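Local coordinates for alpha-n-acetylglucosaminidase family protein (Clostridium perfringens, PDB 4A41) that binds galactose through a calcium-containing family 32 carbohydrate-binding module of an enzyme that probably hydrolyses alpha-N-acetylglucosaminides, at residues 84-89 with 155-160; 88-93 with 126-131. All coordinates share one frame; numbering follows the deposited sequence.

Interaction 1 of 2, residues 84-89 with 155-160. With CA (calcium ion), chain B.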
loop_
_atom_site.group_PDB
_atom_site.type_symbol
_atom_site.label_atom_id
_atom_site.label_comp_id
_atom_site.label_asym_id
_atom_site.label_seq_id
_atom_site.Cartn_x
_atom_site.Cartn_y
_atom_site.Cartn_z
ATOM N N ASN A 84 -1.437 4.025 -14.530
ATOM C CA ASN A 84 -0.046 4.126 -14.975
ATOM C C ASN A 84 0.923 4.621 -13.934
ATOM O O ASN A 84 2.089 4.767 -14.234
ATOM C CB ASN A 84 0.022 5.016 -16.213
ATOM C CG ASN A 84 -0.664 6.304 -15.993
ATOM O OD1 ASN A 84 -0.318 7.059 -15.076
ATOM N ND2 ASN A 84 -1.741 6.536 -16.765
ATOM N N LYS A 85 0.436 4.927 -12.727
ATOM C CA LYS A 85 1.343 5.396 -11.677
ATOM C C LYS A 85 0.772 5.023 -10.305
ATOM O O LYS A 85 -0.445 4.879 -10.145
ATOM C CB LYS A 85 1.562 6.916 -11.821
ATOM C CG LYS A 85 2.504 7.542 -10.777
ATOM C CD LYS A 85 2.846 8.983 -11.163
ATOM C CE LYS A 85 1.787 9.977 -10.767
ATOM N NZ LYS A 85 2.277 11.414 -10.830
ATOM N N PHE A 86 1.668 4.858 -9.342
ATOM C CA PHE A 86 1.305 4.499 -7.981
ATOM C C PHE A 86 2.255 5.198 -7.039
ATOM O O PHE A 86 3.459 5.199 -7.291
ATOM C CB PHE A 86 1.409 2.974 -7.805
ATOM C CG PHE A 86 1.081 2.496 -6.403
ATOM C CD1 PHE A 86 -0.229 2.152 -6.056
ATOM C CD2 PHE A 86 2.102 2.320 -5.453
ATOM C CE1 PHE A 86 -0.531 1.680 -4.801
ATOM C CE2 PHE A 86 1.804 1.853 -4.164
ATOM C CZ PHE A 86 0.495 1.541 -3.835
ATOM N N THR A 87 1.749 5.806 -5.964
ATOM C CA THR A 87 2.675 6.427 -5.016
ATOM C C THR A 87 2.476 5.847 -3.631
ATOM O O THR A 87 1.339 5.534 -3.234
ATOM C CB THR A 87 2.549 7.971 -4.971
ATOM O OG1 THR A 87 1.226 8.354 -4.536
ATOM C CG2 THR A 87 2.866 8.584 -6.373
ATOM N N TYR A 88 3.606 5.670 -2.935
ATOM C CA TYR A 88 3.642 5.164 -1.578
ATOM C C TYR A 88 4.257 6.245 -0.709
ATOM O O TYR A 88 5.426 6.600 -0.915
ATOM C CB TYR A 88 4.496 3.879 -1.546
ATOM C CG TYR A 88 4.989 3.456 -0.180
ATOM C CD1 TYR A 88 4.103 3.022 0.799
ATOM C CD2 TYR A 88 6.345 3.512 0.125
ATOM C CE1 TYR A 88 4.568 2.620 2.065
ATOM C CE2 TYR A 88 6.812 3.130 1.405
ATOM C CZ TYR A 88 5.909 2.695 2.359
ATOM O OH TYR A 88 6.327 2.292 3.614
ATOM N N LEU A 89 3.473 6.766 0.243
ATOM C CA LEU A 89 3.976 7.727 1.227
ATOM C C LEU A 89 4.172 7.007 2.552
ATOM O O LEU A 89 3.205 6.512 3.156
ATOM C CB LEU A 89 3.022 8.922 1.397
ATOM C CG LEU A 89 3.493 9.975 2.414
ATOM C CD1 LEU A 89 4.719 10.718 1.851
ATOM C CD2 LEU A 89 2.360 10.956 2.736
ATOM N N ALA A 155 1.504 5.432 5.060
ATOM C CA ALA A 155 0.665 6.569 5.471
ATOM C C ALA A 155 -0.404 6.843 4.436
ATOM O O ALA A 155 -1.570 6.984 4.787
ATOM C CB ALA A 155 1.508 7.825 5.711
ATOM N N GLU A 156 -0.006 6.906 3.160
ATOM C CA GLU A 156 -0.951 7.202 2.076
ATOM C C GLU A 156 -0.532 6.480 0.821
ATOM O O GLU A 156 0.623 6.551 0.415
ATOM C CB GLU A 156 -1.032 8.717 1.770
ATOM C CG GLU A 156 -1.742 9.539 2.830
ATOM C CD GLU A 156 -3.210 9.180 2.908
ATOM O OE1 GLU A 156 -3.912 9.302 1.890
ATOM O OE2 GLU A 156 -3.703 8.819 3.993
ATOM N N LEU A 157 -1.510 5.867 0.160
ATOM C CA LEU A 157 -1.323 5.239 -1.153
ATOM C C LEU A 157 -2.220 5.919 -2.144
ATOM O O LEU A 157 -3.402 6.136 -1.874
ATOM C CB LEU A 157 -1.722 3.752 -1.056
ATOM C CG LEU A 157 -0.925 2.942 -0.035
ATOM C CD1 LEU A 157 -1.464 1.489 0.026
ATOM C CD2 LEU A 157 0.595 2.948 -0.333
ATOM N N ASN A 158 -1.664 6.199 -3.328
ATOM C CA ASN A 158 -2.452 6.789 -4.426
ATOM C C ASN A 158 -2.237 6.042 -5.742
ATOM O O ASN A 158 -1.148 5.532 -6.019
ATOM C CB ASN A 158 -2.207 8.301 -4.543
ATOM C CG ASN A 158 -2.918 9.076 -3.451
ATOM O OD1 ASN A 158 -4.117 9.340 -3.562
ATOM N ND2 ASN A 158 -2.195 9.418 -2.391
ATOM N N VAL A 159 -3.285 6.022 -6.555
ATOM C CA VAL A 159 -3.304 5.237 -7.819
ATOM C C VAL A 159 -3.731 6.244 -8.892
ATOM O O VAL A 159 -4.735 6.954 -8.730
ATOM C CB VAL A 159 -4.284 4.047 -7.787
ATOM C CG1 VAL A 159 -4.180 3.228 -9.069
ATOM C CG2 VAL A 159 -3.975 3.127 -6.589
ATOM N N PHE A 160 -2.960 6.330 -9.975
ATOM C CA PHE A 160 -3.197 7.363 -11.002
ATOM C C PHE A 160 -3.656 6.774 -12.315
ATOM O O PHE A 160 -3.110 5.775 -12.782
ATOM C CB PHE A 160 -1.925 8.164 -11.250
ATOM C CG PHE A 160 -1.458 8.946 -10.050
ATOM C CD1 PHE A 160 -0.936 8.292 -8.920
ATOM C CD2 PHE A 160 -1.547 10.324 -10.039
ATOM C CE1 PHE A 160 -0.532 9.007 -7.794
ATOM C CE2 PHE A 160 -1.114 11.058 -8.921
ATOM C CZ PHE A 160 -0.600 10.400 -7.804
HETATM CA CA CA B . -3.347 7.958 6.179
HETATM O O HOH W 1 0.671 8.483 -1.798
#
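Phe86 packs against Leu157 and Val159, and Tyr88 against Leu157, across segments 84-89 and 155-160, antiparallel neighbours in one sheet of the beta-sandwich of this F5/8 type C module. These four side chains form the tight, buried face. Leu157 CD2 is the shared contact, lying 3.7 Å from Tyr88 CD1 at the edge of the tyrosine ring and 3.8 Å from Phe86 CZ; Val159 CG2 meets the edge of the Phe86 ring. Ile73, Leu75 and Leu142 of the facing sheet cover Leu157.

The other face is partly open to solvent around Lys85, Asn158 and Phe160, though Lys85 still packs closely on Phe160; Thr87 between them is buried. Lys85 runs out with CG anti to its backbone nitrogen (chi1 -180°), then bends at chi3 (82°), which lays CE over the centre of the Phe160 ring, 3.3 Å above its plane; NZ adds a cation-pi contact over the same face. A water bonds to Thr87 OG1, to Asn158 ND2 and, as donor, to Glu156 O.

At the far end Ala155 and Glu156 both face Leu89 in a classic beta bulge. Leu89 O accepts from both of their amides, Glu156 N in the carbonyl plane on a lone pair. Gln27 NE2 hydrogen-bonds to Glu156 OE1. Phe49, Asp52, Lys54 and Thr57 complete the calcium site, to which this end gives Ala155 O at 2.5 Å and Glu156 OE2 at 2.4 Å from the metal.

Interaction 2 of 2, residues 88-93 with 126-131; sequences YLPRSG and SLKTLK. With GAL (beta-D-galactopyranose), chain C.
Ser126 O meets the ring of Pro90 where strand 80-89 of the beta-sandwich runs out into a galactose-binding loop and its antiparallel neighbour, strand 128-137, begins. The carbonyl oxygen lies 3.3 Å from Pro90 CD and also accepts a hydrogen bond from Lys128 NZ. Leu127 comes next: its CD1 reaches across to Leu89 CB at 3.8 Å, the two leucine side chains crossing at about a right angle on the outer, more exposed side.

Lys128 pairs with Tyr88 as an antiparallel hydrogen-bonded pair, with two nearly straight bonds of 2.8 Å, Tyr88 N to Lys128 O and Lys128 N to Tyr88 O. The two side chains run side by side, Lys128 CG near the edge of the Tyr88 ring. Bends at chi2 (-50°) and chi4 (-58°) curl the lysine back, bringing NZ to Ser126 O and, weakly, to Ser126 OG.

After Leu89 the first segment leaves the strand, and past Pro90 it carries Arg91 to the sugar, where Asn96 O holds NH1. Both terminal guanidinium nitrogens donate to one galactose hydroxyl oxygen, Arg91 NH1 to O3 at 2.9 Å and Arg91 NH2 to O3 at 2.8 Å.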
loop_
_atom_site.group_PDB
_atom_site.type_symbol
_atom_site.label_atom_id
_atom_site.label_comp_id
_atom_site.label_asym_id
_atom_site.label_seq_id
_atom_site.Cartn_x
_atom_site.Cartn_y
_atom_site.Cartn_z
ATOM N N TYR A 88 3.606 5.670 -2.935
ATOM C CA TYR A 88 3.642 5.164 -1.578
ATOM C C TYR A 88 4.257 6.245 -0.709
ATOM O O TYR A 88 5.426 6.600 -0.915
ATOM C CB TYR A 88 4.496 3.879 -1.546
ATOM C CG TYR A 88 4.989 3.456 -0.180
ATOM C CD1 TYR A 88 4.103 3.022 0.799
ATOM C CD2 TYR A 88 6.345 3.512 0.125
ATOM C CE1 TYR A 88 4.568 2.620 2.065
ATOM C CE2 TYR A 88 6.812 3.130 1.405
ATOM C CZ TYR A 88 5.909 2.695 2.359
ATOM O OH TYR A 88 6.327 2.292 3.614
ATOM N N LEU A 89 3.473 6.766 0.243
ATOM C CA LEU A 89 3.976 7.727 1.227
ATOM C C LEU A 89 4.172 7.007 2.552
ATOM O O LEU A 89 3.205 6.512 3.156
ATOM C CB LEU A 89 3.022 8.922 1.397
ATOM C CG LEU A 89 3.493 9.975 2.414
ATOM C CD1 LEU A 89 4.719 10.718 1.851
ATOM C CD2 LEU A 89 2.360 10.956 2.736
ATOM N N PRO A 90 5.433 6.899 3.016
ATOM C CA PRO A 90 5.701 6.286 4.306
ATOM C C PRO A 90 5.173 7.134 5.446
ATOM O O PRO A 90 4.887 8.339 5.283
ATOM C CB PRO A 90 7.237 6.319 4.403
ATOM C CG PRO A 90 7.709 6.348 2.955
ATOM C CD PRO A 90 6.673 7.199 2.274
ATOM N N ARG A 91 5.065 6.483 6.603
ATOM C CA ARG A 91 4.816 7.187 7.861
ATOM C C ARG A 91 5.844 8.328 8.060
ATOM O O ARG A 91 6.954 8.285 7.503
ATOM C CB ARG A 91 4.886 6.188 9.012
ATOM C CG ARG A 91 6.304 5.716 9.337
ATOM C CD ARG A 91 6.322 4.599 10.364
ATOM N NE ARG A 91 5.683 5.006 11.617
ATOM C CZ ARG A 91 5.323 4.150 12.578
ATOM N NH1 ARG A 91 5.581 2.849 12.470
ATOM N NH2 ARG A 91 4.755 4.612 13.697
ATOM N N SER A 92 5.453 9.293 8.890
ATOM C CA SER A 92 6.298 10.447 9.168
ATOM C C SER A 92 6.861 10.405 10.571
ATOM O O SER A 92 6.182 10.012 11.520
ATOM C CB SER A 92 5.533 11.755 8.980
ATOM O OG SER A 92 6.434 12.852 8.988
ATOM N N GLY A 93 8.129 10.786 10.683
ATOM C CA GLY A 93 8.736 10.973 11.998
ATOM C C GLY A 93 9.252 9.738 12.699
ATOM O O GLY A 93 9.784 9.843 13.804
ATOM N N SER A 126 10.705 9.621 2.260
ATOM C CA SER A 126 10.368 10.219 0.975
ATOM C C SER A 126 9.238 9.462 0.285
ATOM O O SER A 126 9.156 8.238 0.373
ATOM C CB SER A 126 11.598 10.250 0.060
ATOM O OG SER A 126 12.002 8.951 -0.257
ATOM N N LEU A 127 8.397 10.214 -0.412
ATOM C CA LEU A 127 7.412 9.639 -1.333
ATOM C C LEU A 127 8.117 8.744 -2.325
ATOM O O LEU A 127 9.152 9.138 -2.928
ATOM C CB LEU A 127 6.668 10.743 -2.095
ATOM C CG LEU A 127 5.496 10.296 -2.966
ATOM C CD1 LEU A 127 4.315 9.838 -2.080
ATOM C CD2 LEU A 127 5.073 11.410 -3.920
ATOM N N LYS A 128 7.573 7.547 -2.505
ATOM C CA LYS A 128 8.107 6.598 -3.476
ATOM C C LYS A 128 7.097 6.489 -4.613
ATOM O O LYS A 128 5.908 6.182 -4.398
ATOM C CB LYS A 128 8.365 5.208 -2.860
ATOM C CG LYS A 128 9.259 5.163 -1.597
ATOM C CD LYS A 128 10.579 5.963 -1.801
ATOM C CE LYS A 128 11.578 5.692 -0.645
ATOM N NZ LYS A 128 10.989 6.044 0.718
ATOM N N THR A 129 7.574 6.712 -5.841
ATOM C CA THR A 129 6.687 6.711 -7.000
ATOM C C THR A 129 7.035 5.597 -7.976
ATOM O O THR A 129 8.217 5.396 -8.331
ATOM C CB THR A 129 6.787 8.077 -7.726
ATOM O OG1 THR A 129 6.397 9.113 -6.822
ATOM C CG2 THR A 129 5.918 8.127 -8.974
ATOM N N LEU A 130 5.997 4.893 -8.407
ATOM C CA LEU A 130 6.122 3.868 -9.469
ATOM C C LEU A 130 5.390 4.347 -10.689
ATOM O O LEU A 130 4.269 4.833 -10.606
ATOM C CB LEU A 130 5.554 2.519 -9.024
ATOM C CG LEU A 130 6.141 1.938 -7.726
ATOM C CD1 LEU A 130 5.358 0.728 -7.276
ATOM C CD2 LEU A 130 7.618 1.606 -7.915
ATOM N N LYS A 131 6.045 4.218 -11.844
ATOM C CA LYS A 131 5.412 4.548 -13.134
ATOM C C LYS A 131 5.574 3.340 -14.010
ATOM O O LYS A 131 6.660 2.764 -14.085
ATOM C CB LYS A 131 6.103 5.738 -13.786
ATOM C CG LYS A 131 5.931 6.992 -12.971
ATOM C CD LYS A 131 6.867 8.067 -13.464
ATOM C CE LYS A 131 6.487 9.388 -12.819
ATOM N NZ LYS A 131 7.200 10.526 -13.483
HETATM C C1 GAL C . 6.359 1.290 17.779
HETATM C C2 GAL C . 5.861 2.116 16.607
HETATM C C3 GAL C . 4.619 1.418 16.040
HETATM C C4 GAL C . 4.948 -0.031 15.706
HETATM C C5 GAL C . 5.507 -0.729 16.950
HETATM C C6 GAL C . 5.863 -2.188 16.674
HETATM O O1 GAL C . 7.540 1.885 18.239
HETATM O O2 GAL C . 5.580 3.458 16.998
HETATM O O3 GAL C . 4.180 2.167 14.913
HETATM O O4 GAL C . 5.921 -0.062 14.641
HETATM O O5 GAL C . 6.670 -0.015 17.322
HETATM O O6 GAL C . 6.244 -2.869 17.870
#

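How the interactions relate
Interactions 1 and 2 lie in the same four-stranded antiparallel sheet, their centres about 8 Å apart. Both start from strand 80-89, which sits between strand 153-160, its partner in interaction 1, and strand 128-137, its partner in interaction 2; Tyr88 and Leu89 belong to both. Along the chain, 84-93 comes first, then 126-131, then 155-160, so the last of the three in sequence lies on the opposite side of 80-89 from 128-137. The contacts also touch directly, as where Ala155 CB packs on Pro90 O. The C-terminal end of strand 80-89 thereby joins the calcium site, partly built by interaction 1, to the galactose-binding loop that leaves interaction 2.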